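Local coordinates for protein bacillaene synthase decarboxylase PksI (PDB 4Q1K) that catalyses decarboxylation of a carrier-tethered 3-methylglutaconyl group to a 3-methylcrotonyl moiety during biosynthesis of the antibiotic bacillaene, acting as a crotonase-family homotrimer, at residues B[105-117]-B[224-238]. The protein carries 1 engineered substitution. Numbering follows the deposited sequence.
Sequences LYSLALDCEIPVI and VTLKDHLVAPLRDQL
K227 and R235 of the long helix 220-252 reach across to take up carbonyls of the short helix 108-111 and of the turn that follows it, a clear case of main-chain oxygens satisfied by cationic side chains. Extended throughout, with CG anti to the backbone N (chi1 172°), K227 delivers its ammonium to three acceptors: NZ lies 2.9 Å from each of A109 O, C112 O and I114 O. The first is met almost head-on, whereas I114 O is approached from above its carbonyl plane. D136, just outside the contact, adds a salt bridge to the same nitrogen and also accepts from the backbone N of V116, where strand 116-120, central in the mixed sheet of this crotonase-family subunit, begins.

R235 works side-on: NH2 (2.9 Å) and NE (3.1 Å) both donate to L110 O, which lies close to the guanidinium plane. V231 CG2 covers one guanidinium face, while a salt bridge from NH1 to D228 OD1 (2.9 Å) further fixes its rotation. A water accepts from NH2 and donates to E113 O and D228 OD1.

Alongside R235, L110 sits as a knob among V231, L234, R235 and L238, its CD1 3.7 Å from V231 CB. Near the start of 224-238, I114 CG2 meets V224 CG2 at 3.6 Å. Four carbonyls thus gain cationic donors where helix gives way to strand, and the buried lysine, facing three oxygens and a carboxylate, is probably held protonated.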
ATOM      1  N   LEU B 105     -13.367 -12.938  18.531  1.00 35.23           N
ATOM      2  CA  LEU B 105     -12.954 -13.895  17.554  1.00 32.88           C
ATOM      3  C   LEU B 105     -12.097 -13.131  16.539  1.00 32.98           C
ATOM      4  O   LEU B 105     -11.323 -13.730  15.830  1.00 30.44           O
ATOM      5  CB  LEU B 105     -14.148 -14.533  16.844  1.00 32.29           C
ATOM      6  CG  LEU B 105     -15.175 -15.193  17.770  1.00 32.53           C
ATOM      7  CD1 LEU B 105     -16.495 -15.527  17.063  1.00 36.72           C
ATOM      8  CD2 LEU B 105     -14.493 -16.457  18.298  1.00 30.78           C
ATOM      9  N   TYR B 106     -12.233 -11.805  16.467  1.00 31.64           N
ATOM     10  CA  TYR B 106     -11.560 -11.074  15.362  1.00 31.19           C
ATOM     11  C   TYR B 106     -10.051 -11.195  15.424  1.00 28.52           C
ATOM     12  O   TYR B 106      -9.404 -11.245  14.386  1.00 32.27           O
ATOM     13  CB  TYR B 106     -11.920  -9.568  15.339  1.00 30.91           C
ATOM     14  CG  TYR B 106     -11.851  -8.870  16.668  1.00 31.97           C
ATOM     15  CD1 TYR B 106     -12.971  -8.870  17.517  1.00 36.91           C
ATOM     16  CD2 TYR B 106     -10.704  -8.145  17.048  1.00 33.99           C
ATOM     17  CE1 TYR B 106     -12.937  -8.234  18.731  1.00 31.92           C
ATOM     18  CE2 TYR B 106     -10.659  -7.519  18.266  1.00 34.28           C
ATOM     19  CZ  TYR B 106     -11.809  -7.571  19.089  1.00 36.81           C
ATOM     20  OH  TYR B 106     -11.806  -6.971  20.311  1.00 41.42           O
ATOM     21  N   SER B 107      -9.495 -11.271  16.628  1.00 27.10           N
ATOM     22  CA  SER B 107      -8.034 -11.176  16.739  1.00 25.79           C
ATOM     23  C   SER B 107      -7.390 -12.538  17.035  1.00 24.31           C
ATOM     24  O   SER B 107      -6.238 -12.612  17.373  1.00 24.75           O
ATOM     25  CB  SER B 107      -7.609 -10.168  17.777  1.00 28.51           C
ATOM     26  OG  SER B 107      -7.950 -10.557  19.093  1.00 31.78           O
ATOM     27  N   LEU B 108      -8.153 -13.625  16.919  1.00 22.04           N
ATOM     28  CA  LEU B 108      -7.555 -14.938  17.131  1.00 22.53           C
ATOM     29  C   LEU B 108      -6.239 -15.148  16.400  1.00 22.36           C
ATOM     30  O   LEU B 108      -5.299 -15.697  17.015  1.00 21.06           O
ATOM     31  CB  LEU B 108      -8.507 -16.078  16.672  1.00 23.54           C
ATOM     32  CG  LEU B 108      -9.792 -16.255  17.548  1.00 25.47           C
ATOM     33  CD1 LEU B 108     -10.751 -17.175  16.820  1.00 25.64           C
ATOM     34  CD2 LEU B 108      -9.447 -16.806  18.920  1.00 26.51           C
ATOM     35  N   ALA B 109      -6.152 -14.823  15.080  1.00 20.14           N
ATOM     36  CA  ALA B 109      -4.977 -15.239  14.387  1.00 20.22           C
ATOM     37  C   ALA B 109      -3.799 -14.289  14.696  1.00 20.14           C
ATOM     38  O   ALA B 109      -2.655 -14.680  14.665  1.00 22.32           O
ATOM     39  CB  ALA B 109      -5.262 -15.225  12.866  1.00 19.33           C
ATOM     40  N   LEU B 110      -4.086 -13.022  14.958  1.00 19.80           N
ATOM     41  CA  LEU B 110      -3.097 -12.042  15.394  1.00 19.58           C
ATOM     42  C   LEU B 110      -2.526 -12.421  16.769  1.00 22.58           C
ATOM     43  O   LEU B 110      -1.335 -12.232  16.997  1.00 24.38           O
ATOM     44  CB  LEU B 110      -3.727 -10.626  15.416  1.00 20.77           C
ATOM     45  CG  LEU B 110      -2.744  -9.555  15.997  1.00 22.89           C
ATOM     46  CD1 LEU B 110      -1.583  -9.353  15.058  1.00 23.19           C
ATOM     47  CD2 LEU B 110      -3.485  -8.238  16.130  1.00 25.65           C
ATOM     48  N   ASP B 111      -3.371 -12.948  17.660  1.00 22.63           N
ATOM     49  CA  ASP B 111      -2.921 -13.275  19.067  1.00 24.24           C
ATOM     50  C   ASP B 111      -2.136 -14.565  19.064  1.00 23.82           C
ATOM     51  O   ASP B 111      -1.365 -14.831  19.976  1.00 26.97           O
ATOM     52  CB  ASP B 111      -4.120 -13.419  20.006  1.00 27.20           C
ATOM     53  CG  ASP B 111      -4.845 -12.087  20.235  1.00 31.20           C
ATOM     54  OD1 ASP B 111      -4.223 -11.040  19.999  1.00 33.37           O
ATOM     55  OD2 ASP B 111      -6.048 -12.122  20.537  1.00 34.11           O
ATOM     56  N   CYS B 112      -2.339 -15.423  18.064  1.00 23.35           N
ATOM     57  CA  CYS B 112      -1.569 -16.660  17.913  1.00 22.00           C
ATOM     58  C   CYS B 112      -0.083 -16.387  17.809  1.00 21.56           C
ATOM     59  O   CYS B 112       0.374 -15.531  16.982  1.00 21.84           O
ATOM     60  CB  CYS B 112      -2.134 -17.484  16.697  1.00 21.89           C
ATOM     61  SG  CYS B 112      -1.436 -19.106  16.527  1.00 22.88           S
ATOM     62  N   GLU B 113       0.755 -17.121  18.547  1.00 20.10           N
ATOM     63  CA  GLU B 113       2.188 -16.807  18.491  1.00 22.89           C
ATOM     64  C   GLU B 113       2.897 -17.300  17.214  1.00 20.19           C
ATOM     65  O   GLU B 113       3.953 -16.783  16.897  1.00 20.79           O
ATOM     66  CB  GLU B 113       2.922 -17.332  19.721  1.00 30.02           C
ATOM     67  CG  GLU B 113       2.820 -18.810  19.831  1.00 32.45           C
ATOM     68  CD  GLU B 113       3.561 -19.339  21.089  1.00 36.90           C
ATOM     69  OE1 GLU B 113       4.458 -18.643  21.619  1.00 36.01           O
ATOM     70  OE2 GLU B 113       3.250 -20.459  21.502  1.00 40.75           O
ATOM     71  N   ILE B 114       2.289 -18.254  16.517  1.00 20.08           N
ATOM     72  CA  ILE B 114       2.880 -18.778  15.265  1.00 20.62           C
ATOM     73  C   ILE B 114       2.121 -18.231  14.033  1.00 19.07           C
ATOM     74  O   ILE B 114       1.005 -17.721  14.133  1.00 18.38           O
ATOM     75  CB  ILE B 114       2.964 -20.289  15.297  1.00 22.56           C
ATOM     76  CG1 ILE B 114       1.611 -20.932  15.581  1.00 20.30           C
ATOM     77  CG2 ILE B 114       4.063 -20.676  16.285  1.00 21.64           C
ATOM     78  CD1 ILE B 114       1.575 -22.456  15.435  1.00 23.99           C
ATOM     79  N   PRO B 115       2.718 -18.348  12.844  1.00 18.30           N
ATOM     80  CA  PRO B 115       2.062 -17.846  11.637  1.00 19.90           C
ATOM     81  C   PRO B 115       0.761 -18.601  11.375  1.00 18.84           C
ATOM     82  O   PRO B 115       0.679 -19.845  11.566  1.00 21.58           O
ATOM     83  CB  PRO B 115       3.080 -18.235  10.530  1.00 19.34           C
ATOM     84  CG  PRO B 115       4.400 -18.100  11.193  1.00 19.40           C
ATOM     85  CD  PRO B 115       4.164 -18.671  12.586  1.00 18.94           C
ATOM     86  N   VAL B 116      -0.263 -17.837  11.016  1.00 17.57           N
ATOM     87  CA  VAL B 116      -1.558 -18.456  10.679  1.00 17.00           C
ATOM     88  C   VAL B 116      -1.815 -18.130   9.160  1.00 18.63           C
ATOM     89  O   VAL B 116      -1.612 -16.975   8.726  1.00 17.26           O
ATOM     90  CB  VAL B 116      -2.675 -17.791  11.476  1.00 18.84           C
ATOM     91  CG1 VAL B 116      -4.050 -18.335  11.100  1.00 19.25           C
ATOM     92  CG2 VAL B 116      -2.350 -17.983  13.006  1.00 19.45           C
ATOM     93  N   ILE B 117      -2.245 -19.149   8.421  1.00 18.03           N
ATOM     94  CA  ILE B 117      -2.673 -18.985   7.014  1.00 17.02           C
ATOM     95  C   ILE B 117      -4.199 -19.082   7.017  1.00 19.13           C
ATOM     96  O   ILE B 117      -4.756 -20.132   7.367  1.00 18.41           O
ATOM     97  CB  ILE B 117      -2.098 -20.124   6.166  1.00 16.92           C
ATOM     98  CG1 ILE B 117      -0.556 -20.066   6.263  1.00 17.12           C
ATOM     99  CG2 ILE B 117      -2.671 -20.109   4.689  1.00 19.09           C
ATOM    100  CD1 ILE B 117       0.052 -21.428   5.910  1.00 18.56           C
ATOM    101  N   VAL B 224       8.397 -17.639  15.673  1.00 19.58           N
ATOM    102  CA  VAL B 224       7.688 -16.841  16.715  1.00 19.62           C
ATOM    103  C   VAL B 224       8.394 -15.475  16.939  1.00 20.02           C
ATOM    104  O   VAL B 224       7.708 -14.430  16.958  1.00 21.99           O
ATOM    105  CB  VAL B 224       7.631 -17.619  18.036  1.00 21.37           C
ATOM    106  CG1 VAL B 224       7.015 -16.734  19.149  1.00 18.00           C
ATOM    107  CG2 VAL B 224       6.813 -18.858  17.789  1.00 22.48           C
ATOM    108  N   THR B 225       9.723 -15.485  16.956  1.00 19.49           N
ATOM    109  CA  THR B 225      10.459 -14.221  17.176  1.00 22.50           C
ATOM    110  C   THR B 225      10.167 -13.258  16.045  1.00 21.76           C
ATOM    111  O   THR B 225       9.947 -12.047  16.274  1.00 20.86           O
ATOM    112  CB  THR B 225      11.958 -14.519  17.268  1.00 26.12           C
ATOM    113  OG1 THR B 225      12.143 -15.383  18.440  1.00 24.63           O
ATOM    114  CG2 THR B 225      12.773 -13.227  17.422  1.00 24.64           C
ATOM    115  N   LEU B 226      10.212 -13.804  14.825  1.00 20.23           N
ATOM    116  CA  LEU B 226       9.943 -12.935  13.654  1.00 18.50           C
ATOM    117  C   LEU B 226       8.515 -12.435  13.636  1.00 18.82           C
ATOM    118  O   LEU B 226       8.237 -11.234  13.484  1.00 19.00           O
ATOM    119  CB  LEU B 226      10.334 -13.661  12.353  1.00 19.81           C
ATOM    120  CG  LEU B 226      10.142 -12.609  11.183  1.00 18.03           C
ATOM    121  CD1 LEU B 226      10.912 -11.255  11.186  1.00 20.78           C
ATOM    122  CD2 LEU B 226      10.521 -13.470   9.924  1.00 19.11           C
ATOM    123  N   LYS B 227       7.548 -13.322  13.842  1.00 17.52           N
ATOM    124  CA  LYS B 227       6.189 -12.798  13.793  1.00 18.98           C
ATOM    125  C   LYS B 227       5.972 -11.740  14.904  1.00 19.40           C
ATOM    126  O   LYS B 227       5.299 -10.710  14.696  1.00 19.74           O
ATOM    127  CB  LYS B 227       5.207 -13.938  13.978  1.00 18.19           C
ATOM    128  CG  LYS B 227       3.745 -13.448  14.136  1.00 18.59           C
ATOM    129  CD  LYS B 227       2.712 -14.580  14.024  1.00 16.58           C
ATOM    130  CE  LYS B 227       1.341 -13.985  14.445  1.00 19.57           C
ATOM    131  NZ  LYS B 227       0.173 -14.907  14.115  1.00 21.29           N
ATOM    132  N   ASP B 228       6.492 -12.022  16.108  1.00 20.74           N
ATOM    133  CA  ASP B 228       6.328 -11.033  17.208  1.00 21.10           C
ATOM    134  C   ASP B 228       6.792  -9.637  16.768  1.00 20.78           C
ATOM    135  O   ASP B 228       6.105  -8.665  17.061  1.00 21.73           O
ATOM    136  CB  ASP B 228       7.206 -11.415  18.381  1.00 21.63           C
ATOM    137  CG  ASP B 228       6.557 -12.420  19.298  1.00 27.18           C
ATOM    138  OD1 ASP B 228       5.364 -12.692  19.177  1.00 24.81           O
ATOM    139  OD2 ASP B 228       7.324 -12.954  20.176  1.00 28.19           O
ATOM    140  N   HIS B 229       7.903  -9.563  16.043  1.00 21.41           N
ATOM    141  CA  HIS B 229       8.474  -8.297  15.515  1.00 21.09           C
ATOM    142  C   HIS B 229       7.619  -7.686  14.398  1.00 21.10           C
ATOM    143  O   HIS B 229       7.273  -6.485  14.404  1.00 19.37           O
ATOM    144  CB  HIS B 229       9.856  -8.586  14.972  1.00 21.20           C
ATOM    145  CG  HIS B 229      10.498  -7.431  14.281  1.00 24.28           C
ATOM    146  ND1 HIS B 229      10.920  -6.274  14.934  1.00 24.63           N
ATOM    147  CD2 HIS B 229      10.833  -7.272  12.980  1.00 22.98           C
ATOM    148  CE1 HIS B 229      11.512  -5.470  14.057  1.00 26.67           C
ATOM    149  NE2 HIS B 229      11.483  -6.060  12.862  1.00 24.11           N
ATOM    150  N   LEU B 230       7.219  -8.542  13.465  1.00 19.11           N
ATOM    151  CA  LEU B 230       6.385  -8.041  12.333  1.00 19.29           C
ATOM    152  C   LEU B 230       4.988  -7.514  12.725  1.00 19.59           C
ATOM    153  O   LEU B 230       4.500  -6.527  12.139  1.00 20.95           O
ATOM    154  CB  LEU B 230       6.233  -9.162  11.279  1.00 19.17           C
ATOM    155  CG  LEU B 230       7.597  -9.562  10.601  1.00 20.20           C
ATOM    156  CD1 LEU B 230       7.251 -10.655   9.569  1.00 19.61           C
ATOM    157  CD2 LEU B 230       8.358  -8.398   9.892  1.00 21.01           C
ATOM    158  N   VAL B 231       4.325  -8.195  13.650  1.00 19.15           N
ATOM    159  CA  VAL B 231       2.989  -7.758  14.029  1.00 21.11           C
ATOM    160  C   VAL B 231       2.928  -6.946  15.350  1.00 23.87           C
ATOM    161  O   VAL B 231       1.806  -6.589  15.759  1.00 20.24           O
ATOM    162  CB  VAL B 231       1.985  -8.958  14.084  1.00 22.10           C
ATOM    163  CG1 VAL B 231       2.034  -9.847  12.801  1.00 22.29           C
ATOM    164  CG2 VAL B 231       2.193  -9.831  15.355  1.00 20.79           C
ATOM    165  N   ALA B 232       4.095  -6.647  15.949  1.00 24.56           N
ATOM    166  CA  ALA B 232       4.175  -5.740  17.159  1.00 23.95           C
ATOM    167  C   ALA B 232       3.289  -4.452  16.933  1.00 23.80           C
ATOM    168  O   ALA B 232       2.490  -4.106  17.806  1.00 24.02           O
ATOM    169  CB  ALA B 232       5.647  -5.360  17.444  1.00 26.96           C
ATOM    170  N   PRO B 233       3.432  -3.751  15.782  1.00 24.40           N
ATOM    171  CA  PRO B 233       2.644  -2.516  15.610  1.00 24.22           C
ATOM    172  C   PRO B 233       1.145  -2.787  15.517  1.00 24.27           C
ATOM    173  O   PRO B 233       0.375  -1.934  15.982  1.00 24.31           O
ATOM    174  CB  PRO B 233       3.135  -1.935  14.267  1.00 25.56           C
ATOM    175  CG  PRO B 233       4.463  -2.664  13.964  1.00 28.49           C
ATOM    176  CD  PRO B 233       4.330  -4.015  14.611  1.00 25.90           C
ATOM    177  N   LEU B 234       0.717  -3.931  14.952  1.00 22.40           N
ATOM    178  CA  LEU B 234      -0.711  -4.266  14.929  1.00 20.74           C
ATOM    179  C   LEU B 234      -1.160  -4.562  16.334  1.00 22.00           C
ATOM    180  O   LEU B 234      -2.276  -4.130  16.707  1.00 21.32           O
ATOM    181  CB  LEU B 234      -0.977  -5.525  14.100  1.00 21.73           C
ATOM    182  CG  LEU B 234      -0.973  -5.319  12.598  1.00 26.60           C
ATOM    183  CD1 LEU B 234       0.317  -4.748  12.085  1.00 29.31           C
ATOM    184  CD2 LEU B 234      -1.265  -6.684  12.010  1.00 24.59           C
ATOM    185  N   ARG B 235      -0.340  -5.341  17.113  1.00 20.06           N
ATOM    186  CA  ARG B 235      -0.824  -5.664  18.465  1.00 21.52           C
ATOM    187  C   ARG B 235      -0.909  -4.413  19.355  1.00 23.26           C
ATOM    188  O   ARG B 235      -1.844  -4.259  20.198  1.00 24.17           O
ATOM    189  CB  ARG B 235       0.137  -6.722  19.094  1.00 22.09           C
ATOM    190  CG  ARG B 235      -0.128  -8.145  18.515  1.00 21.61           C
ATOM    191  CD  ARG B 235       0.930  -9.099  19.054  1.00 20.81           C
ATOM    192  NE  ARG B 235       0.721 -10.445  18.541  1.00 21.34           N
ATOM    193  CZ  ARG B 235       1.653 -11.383  18.531  1.00 21.92           C
ATOM    194  NH1 ARG B 235       2.905 -11.085  18.917  1.00 20.63           N
ATOM    195  NH2 ARG B 235       1.334 -12.618  18.102  1.00 21.18           N
ATOM    196  N   ASP B 236       0.036  -3.485  19.130  1.00 23.21           N
ATOM    197  CA  ASP B 236       0.084  -2.239  19.839  1.00 27.60           C
ATOM    198  C   ASP B 236      -1.076  -1.309  19.499  1.00 25.44           C
ATOM    199  O   ASP B 236      -1.592  -0.654  20.384  1.00 24.82           O
ATOM    200  CB  ASP B 236       1.405  -1.553  19.538  1.00 27.85           C
ATOM    201  CG  ASP B 236       1.547  -0.220  20.263  1.00 39.80           C
ATOM    202  OD1 ASP B 236       1.489  -0.182  21.519  1.00 43.71           O
ATOM    203  OD2 ASP B 236       1.672   0.816  19.564  1.00 46.85           O
ATOM    204  N   GLN B 237      -1.424  -1.219  18.207  1.00 24.63           N
ATOM    205  CA  GLN B 237      -2.378  -0.226  17.699  1.00 25.19           C
ATOM    206  C   GLN B 237      -3.825  -0.661  17.738  1.00 23.81           C
ATOM    207  O   GLN B 237      -4.707   0.227  17.824  1.00 25.85           O
ATOM    208  CB  GLN B 237      -2.007   0.239  16.321  1.00 24.82           C
ATOM    209  CG  GLN B 237      -0.674   1.027  16.275  1.00 25.00           C
ATOM    210  CD  GLN B 237      -0.221   1.220  14.830  1.00 28.25           C
ATOM    211  OE1 GLN B 237      -1.048   1.333  13.936  1.00 29.91           O
ATOM    212  NE2 GLN B 237       1.047   1.158  14.579  1.00 27.71           N
ATOM    213  N   LEU B 238      -4.095  -1.973  17.776  1.00 22.48           N
ATOM    214  CA  LEU B 238      -5.436  -2.443  17.655  1.00 22.20           C
ATOM    215  C   LEU B 238      -6.425  -2.042  18.823  1.00 24.89           C
ATOM    216  O   LEU B 238      -7.601  -1.662  18.553  1.00 21.35           O
ATOM    217  CB  LEU B 238      -5.417  -3.964  17.393  1.00 21.89           C
ATOM    218  CG  LEU B 238      -6.827  -4.576  17.214  1.00 22.51           C
ATOM    219  CD1 LEU B 238      -7.574  -3.964  15.988  1.00 23.11           C
ATOM    220  CD2 LEU B 238      -6.627  -6.067  17.092  1.00 23.68           C
TER
HETATM  221  O   HOH W   1       3.729 -14.006  17.326  1.00 22.53           O